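Local atomic coordinates of Non-reducing end beta-L-arabinofuranosidase (Bacteroides thetaiotaomicron, PDB entry 5MQO), a protein that is a family GH127 glycoside hydrolase that probably acts as an aceric acidase in the breakdown of complex plant pectin. Residues Thr278-Asp283 with Lys362-Tyr367; Tyr291-His296 with Trp327-Thr332. One frame throughout, in Å; residues are numbered along the deposited sequence.

Contact 1 of 2, residues Thr278-Asp283 with Lys362-Tyr367; sequences TDDNQD and KVHQSY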
loop_
_atom_site.group_PDB
_atom_site.type_symbol
_atom_site.label_atom_id
_atom_site.label_comp_id
_atom_site.label_asym_id
_atom_site.label_seq_id
_atom_site.Cartn_x
_atom_site.Cartn_y
_atom_site.Cartn_z
ATOM N N THR A 278 12.138 -21.988 -7.258
ATOM C CA THR A 278 13.142 -21.010 -6.982
ATOM C C THR A 278 12.717 -20.144 -5.821
ATOM O O THR A 278 11.535 -19.923 -5.609
ATOM C CB THR A 278 13.430 -20.158 -8.241
ATOM O OG1 THR A 278 12.218 -19.722 -8.842
ATOM C CG2 THR A 278 14.188 -20.968 -9.282
ATOM N N ASP A 279 13.690 -19.678 -5.043
ATOM C CA ASP A 279 13.435 -18.656 -4.029
ATOM C C ASP A 279 12.746 -17.448 -4.690
ATOM O O ASP A 279 11.806 -16.887 -4.178
ATOM C CB ASP A 279 14.755 -18.222 -3.360
ATOM C CG ASP A 279 15.410 -19.332 -2.536
ATOM O OD1 ASP A 279 14.726 -20.368 -2.272
ATOM O OD2 ASP A 279 16.618 -19.145 -2.159
ATOM N N ASP A 280 13.220 -17.097 -5.866
ATOM C CA ASP A 280 12.737 -15.959 -6.616
ATOM C C ASP A 280 11.250 -16.040 -6.898
ATOM O O ASP A 280 10.576 -15.026 -6.816
ATOM C CB ASP A 280 13.533 -15.829 -7.915
ATOM C CG ASP A 280 13.434 -14.469 -8.519
ATOM O OD1 ASP A 280 13.484 -13.427 -7.796
ATOM O OD2 ASP A 280 13.353 -14.434 -9.750
ATOM N N ASN A 281 10.732 -17.242 -7.175
ATOM C CA ASN A 281 9.269 -17.465 -7.236
ATOM C C ASN A 281 8.661 -18.087 -5.952
ATOM O O ASN A 281 7.565 -18.677 -6.007
ATOM C CB ASN A 281 8.884 -18.274 -8.481
ATOM C CG ASN A 281 7.369 -18.322 -8.701
ATOM O OD1 ASN A 281 6.654 -17.304 -8.579
ATOM N ND2 ASN A 281 6.860 -19.530 -8.996
ATOM N N GLN A 282 9.326 -17.900 -4.803
ATOM C CA GLN A 282 8.901 -18.447 -3.504
ATOM C C GLN A 282 8.378 -19.904 -3.615
ATOM O O GLN A 282 7.356 -20.247 -2.998
ATOM C CB GLN A 282 7.816 -17.567 -2.865
ATOM C CG GLN A 282 8.127 -16.092 -2.716
ATOM C CD GLN A 282 8.240 -15.322 -4.027
ATOM O OE1 GLN A 282 7.430 -15.491 -4.940
ATOM N NE2 GLN A 282 9.270 -14.475 -4.129
ATOM N N ASP A 283 9.038 -20.745 -4.422
ATOM C CA ASP A 283 8.554 -22.110 -4.640
ATOM C C ASP A 283 9.665 -23.167 -4.716
ATOM O O ASP A 283 9.460 -24.212 -5.345
ATOM C CB ASP A 283 7.541 -22.182 -5.842
ATOM C CG ASP A 283 8.197 -22.116 -7.254
ATOM O OD1 ASP A 283 9.417 -21.846 -7.386
ATOM O OD2 ASP A 283 7.457 -22.328 -8.262
ATOM N N LYS A 362 19.876 -17.131 -8.744
ATOM C CA LYS A 362 19.599 -15.703 -8.986
ATOM C C LYS A 362 18.199 -15.284 -8.490
ATOM O O LYS A 362 17.251 -16.059 -8.551
ATOM C CB LYS A 362 19.796 -15.326 -10.463
ATOM C CG LYS A 362 21.271 -15.187 -10.841
ATOM C CD LYS A 362 21.530 -15.427 -12.318
ATOM C CE LYS A 362 20.781 -14.427 -13.177
ATOM N NZ LYS A 362 20.594 -14.958 -14.547
ATOM N N VAL A 363 18.112 -14.051 -7.974
ATOM C CA VAL A 363 16.832 -13.382 -7.670
ATOM C C VAL A 363 16.803 -12.057 -8.424
ATOM O O VAL A 363 17.813 -11.614 -8.955
ATOM C CB VAL A 363 16.623 -13.172 -6.146
ATOM C CG1 VAL A 363 16.755 -14.489 -5.409
ATOM C CG2 VAL A 363 17.607 -12.165 -5.549
ATOM N N HIS A 364 15.648 -11.418 -8.483
ATOM C CA HIS A 364 15.550 -10.081 -9.095
ATOM C C HIS A 364 14.343 -9.326 -8.538
ATOM O O HIS A 364 13.339 -9.933 -8.231
ATOM C CB HIS A 364 15.513 -10.161 -10.638
ATOM C CG HIS A 364 14.205 -10.655 -11.201
ATOM N ND1 HIS A 364 13.567 -11.788 -10.735
ATOM C CD2 HIS A 364 13.423 -10.172 -12.200
ATOM C CE1 HIS A 364 12.456 -11.981 -11.418
ATOM N NE2 HIS A 364 12.339 -11.011 -12.308
ATOM N N GLN A 365 14.468 -8.012 -8.394
ATOM C CA GLN A 365 13.387 -7.153 -7.906
ATOM C C GLN A 365 12.914 -7.769 -6.605
ATOM O O GLN A 365 11.724 -8.063 -6.394
ATOM C CB GLN A 365 12.288 -7.035 -8.963
ATOM C CG GLN A 365 12.837 -6.996 -10.392
ATOM C CD GLN A 365 11.923 -6.330 -11.398
ATOM O OE1 GLN A 365 10.714 -6.276 -11.225
ATOM N NE2 GLN A 365 12.513 -5.802 -12.455
ATOM N N SER A 366 13.907 -7.949 -5.739
ATOM C CA SER A 366 13.865 -8.949 -4.696
ATOM C C SER A 366 14.295 -8.499 -3.299
ATOM O O SER A 366 15.111 -7.574 -3.121
ATOM C CB SER A 366 14.745 -10.132 -5.112
ATOM O OG SER A 366 14.879 -11.076 -4.072
ATOM N N TYR A 367 13.755 -9.222 -2.315
ATOM C CA TYR A 367 14.189 -9.126 -0.941
ATOM C C TYR A 367 15.651 -9.522 -0.899
ATOM O O TYR A 367 16.075 -10.301 -1.703
ATOM C CB TYR A 367 13.345 -10.059 -0.054
ATOM C CG TYR A 367 11.969 -9.532 0.302
ATOM C CD1 TYR A 367 11.834 -8.399 1.108
ATOM C CD2 TYR A 367 10.789 -10.165 -0.142
ATOM C CE1 TYR A 367 10.579 -7.889 1.457
ATOM C CE2 TYR A 367 9.533 -9.666 0.213
ATOM C CZ TYR A 367 9.439 -8.519 1.018
ATOM O OH TYR A 367 8.228 -7.981 1.397
#

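Contact 2 of 2, residues Tyr291-His296 with Trp327-Thr332; sequences YRAMGH and WNDIVT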
loop_
_atom_site.group_PDB
_atom_site.type_symbol
_atom_site.label_atom_id
_atom_site.label_comp_id
_atom_site.label_asym_id
_atom_site.label_seq_id
_atom_site.Cartn_x
_atom_site.Cartn_y
_atom_site.Cartn_z
ATOM N N TYR A 291 9.356 -19.680 6.573
ATOM C CA TYR A 291 9.156 -18.806 7.743
ATOM C C TYR A 291 9.880 -17.448 7.586
ATOM O O TYR A 291 10.061 -16.708 8.569
ATOM C CB TYR A 291 9.625 -19.518 9.027
ATOM C CG TYR A 291 8.836 -20.735 9.381
ATOM C CD1 TYR A 291 7.671 -20.633 10.176
ATOM C CD2 TYR A 291 9.226 -22.010 8.932
ATOM C CE1 TYR A 291 6.924 -21.760 10.532
ATOM C CE2 TYR A 291 8.470 -23.159 9.261
ATOM C CZ TYR A 291 7.321 -23.028 10.067
ATOM O OH TYR A 291 6.570 -24.127 10.426
ATOM N N ARG A 292 10.272 -17.127 6.349
ATOM C CA ARG A 292 10.981 -15.904 6.033
ATOM C C ARG A 292 10.531 -15.367 4.642
ATOM O O ARG A 292 10.029 -16.124 3.788
ATOM C CB ARG A 292 12.490 -16.193 6.120
ATOM C CG ARG A 292 13.000 -16.433 7.549
ATOM C CD ARG A 292 14.502 -16.730 7.606
ATOM N NE ARG A 292 15.153 -16.507 8.924
ATOM C CZ ARG A 292 16.480 -16.619 9.163
ATOM N NH1 ARG A 292 17.332 -16.965 8.190
ATOM N NH2 ARG A 292 16.976 -16.371 10.386
ATOM N N ALA A 293 10.680 -14.058 4.431
ATOM C CA ALA A 293 10.434 -13.433 3.118
ATOM C C ALA A 293 11.534 -13.819 2.171
ATOM O O ALA A 293 12.669 -13.936 2.600
ATOM C CB ALA A 293 10.381 -11.922 3.238
ATOM N N MET A 294 11.237 -13.941 0.877
ATOM C CA MET A 294 12.156 -14.619 -0.014
ATOM C C MET A 294 12.692 -13.940 -1.268
ATOM O O MET A 294 13.931 -13.707 -1.376
ATOM C CB MET A 294 11.517 -15.918 -0.422
ATOM C CG MET A 294 12.532 -16.979 -0.765
ATOM S SD MET A 294 11.857 -18.562 -0.334
ATOM C CE MET A 294 12.231 -18.741 1.422
ATOM N N GLY A 295 11.843 -13.705 -2.264
ATOM C CA GLY A 295 12.436 -13.460 -3.613
ATOM C C GLY A 295 11.979 -12.187 -4.265
ATOM O O GLY A 295 12.081 -11.144 -3.664
ATOM N N HIS A 296 11.491 -12.284 -5.497
ATOM C CA HIS A 296 10.777 -11.192 -6.157
ATOM C C HIS A 296 9.651 -10.646 -5.236
ATOM O O HIS A 296 8.707 -11.370 -4.934
ATOM C CB HIS A 296 10.188 -11.708 -7.468
ATOM C CG HIS A 296 9.612 -10.643 -8.344
ATOM N ND1 HIS A 296 10.117 -10.358 -9.591
ATOM C CD2 HIS A 296 8.570 -9.809 -8.168
ATOM C CE1 HIS A 296 9.421 -9.381 -10.139
ATOM N NE2 HIS A 296 8.473 -9.031 -9.293
ATOM N N TRP A 327 5.812 -12.012 8.241
ATOM C CA TRP A 327 5.470 -10.608 8.440
ATOM C C TRP A 327 6.577 -10.021 9.284
ATOM O O TRP A 327 7.177 -9.027 8.923
ATOM C CB TRP A 327 4.099 -10.433 9.117
ATOM C CG TRP A 327 3.783 -9.016 9.455
ATOM C CD1 TRP A 327 3.216 -8.089 8.642
ATOM C CD2 TRP A 327 4.025 -8.365 10.703
ATOM N NE1 TRP A 327 3.101 -6.879 9.303
ATOM C CE2 TRP A 327 3.594 -7.028 10.573
ATOM C CE3 TRP A 327 4.574 -8.780 11.927
ATOM C CZ2 TRP A 327 3.689 -6.096 11.642
ATOM C CZ3 TRP A 327 4.672 -7.846 12.990
ATOM C CH2 TRP A 327 4.232 -6.526 12.832
ATOM N N ASN A 328 6.867 -10.699 10.377
ATOM C CA ASN A 328 7.915 -10.315 11.280
ATOM C C ASN A 328 9.262 -10.093 10.592
ATOM O O ASN A 328 9.924 -9.114 10.862
ATOM C CB ASN A 328 8.059 -11.397 12.360
ATOM C CG ASN A 328 8.847 -10.923 13.551
ATOM O OD1 ASN A 328 10.085 -11.064 13.601
ATOM N ND2 ASN A 328 8.132 -10.328 14.525
ATOM N N ASP A 329 9.651 -11.010 9.714
ATOM C CA ASP A 329 10.914 -10.937 8.940
ATOM C C ASP A 329 10.987 -9.672 8.070
ATOM O O ASP A 329 11.937 -8.897 8.135
ATOM C CB ASP A 329 11.053 -12.159 8.025
ATOM C CG ASP A 329 12.394 -12.191 7.307
ATOM O OD1 ASP A 329 13.379 -11.675 7.881
ATOM O OD2 ASP A 329 12.472 -12.727 6.175
ATOM N N ILE A 330 9.949 -9.463 7.289
ATOM C CA ILE A 330 9.813 -8.274 6.507
ATOM C C ILE A 330 9.969 -6.999 7.350
ATOM O O ILE A 330 10.770 -6.119 7.037
ATOM C CB ILE A 330 8.431 -8.254 5.797
ATOM C CG1 ILE A 330 8.364 -9.319 4.683
ATOM C CG2 ILE A 330 8.158 -6.888 5.195
ATOM C CD1 ILE A 330 6.964 -9.756 4.319
ATOM N N VAL A 331 9.192 -6.893 8.410
ATOM C CA VAL A 331 8.975 -5.612 9.055
ATOM C C VAL A 331 10.114 -5.263 9.984
ATOM O O VAL A 331 10.463 -4.094 10.131
ATOM C CB VAL A 331 7.607 -5.616 9.788
ATOM C CG1 VAL A 331 7.540 -4.616 10.935
ATOM C CG2 VAL A 331 6.502 -5.355 8.775
ATOM N N THR A 332 10.695 -6.252 10.634
ATOM C CA THR A 332 11.795 -5.957 11.543
ATOM C C THR A 332 13.189 -6.088 10.850
ATOM O O THR A 332 14.237 -5.706 11.432
ATOM C CB THR A 332 11.674 -6.850 12.786
ATOM O OG1 THR A 332 11.944 -8.200 12.430
ATOM C CG2 THR A 332 10.255 -6.734 13.393
#

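Contact 1 of 2, residues Thr278-Asp283 with Lys362-Tyr367
The carboxylate of Asp280 lies over the backbone of Val363 and against the imidazole of His364, and this one side chain carries most of the contact. Asp280 is the second residue of a type I beta turn from Asp279 to Gln282. With CG anti to the backbone N (chi1 -161°), its carboxylate extends from the turn to the strand. OD1 of Asp280 accepts the backbone N-H of His364 at 3.0 Å between OD1 and N, the proton arriving from above the carboxylate plane rather than within it. Asp280 OD1 also rests 3.4 Å from Val363 CA and 3.6 Å from Val363 CB. Asp280 OD2 stands at the edge of the imidazole, near the ring plane, 2.8 Å from His364 ND1. That bond is weak because it is strongly bent, with an N-H...O angle of 124°, and a longer weak bond runs from ND1 to OD1. Carboxylate and ring planes are 57° apart; OD1 is held chiefly by the backbone N-H and OD2 lies at the ring edge. Alongside, Asp280 CB packs 3.8 Å from Lys362 O.

The residues flanking the turn close it off: Thr278 N donates to Asp283 OD1 at 2.7 Å, nearly along the C-O bond of the acceptor, while Asn281 N makes a weak bond to Thr278 OG1. Asp279 is anchored by a salt bridge to Arg284 and a hydrogen bond to Ser349.

The turn belongs to the loop between helices 258-270 and 297-314. Its partner is strand 361-364, which pairs antiparallel with strand 347-349 and then turns a corner at Gln365, where a G1 beta bulge opposite Leu344 forms. The side chains of His364 and Gln282 reach Arg299 on helix 297-314.

Contact 2 of 2, residues Tyr291-His296 with Trp327-Thr332
The irregular backbone from Arg292 to Ala293 passes alongside one face of helix 317-333, its CA atoms coming within 5.8 Å for Arg292 and Asp329 and 6.2 Å for Ala293 and Ile330. Asp329 supplies the polar link: its OD2 accepts the N-H of Ala293 at 2.8 Å from N, with an N-H...O angle of 146°. The oxygen uses its anti lone pair, the one turned away from OD1. A chi1 of -175° swings the Asp329 carboxylate off the helix, away from its own N, to where the Ala293 N-H can be reached. Asp329 OD2 also touches Arg292 CB, at 3.5 Å.

Arg292 makes no salt bridge with Asp329, although their flat groups are only 23° apart in tilt; Arg292 NE remains 5.3 Å from Asp329 OD1, and the two side chains cross at about a right angle. The charge of Asp329 is met instead by Arg333 at OD1 and Lys334 at OD2, which would be expected to stabilise the buried carboxylate as an anion.

The apolar half of the contact falls one residue on. Ala293 CB points at the helix and touches Ile330 CG1 at 3.6 Å, with Ile330 CD1 a little farther off. Tyr304 on helix 297-314 touches both Ala293 and Ile330, so the apolar contact continues onto that helix.

A carboxylate one turn from the end of a helix thus fastens a peptide N-H of the segment leading to the N-cap residue His296 of helix 297-314. It joins a connecting loop to the helical framework of the GH127 catalytic domain, whose family belongs to the clan of six-hairpin glycosidases, whose catalytic domains are (alpha/alpha)6 barrels.

Both contacts lie within the GH127 catalytic domain, their centres about 12 Å apart, and they share the loop between helices 258-270 and 297-314. Along the chain the order is 278-283, 291-296, 327-332 and 362-367, so contact 2 falls between the two halves of contact 1. The segments also meet directly: Gly295 O lies 2.9 Å from Tyr367 N, a probable hydrogen bond, and the rings of His296 and His364 meet edge-to-face. Ile330 also touches Tyr367, bringing helix 317-333 against the end of segment 362-367. The loop is therefore fixed at two places, first to strand 361-364 and then, shortly before helix 297-314, to helix 317-333.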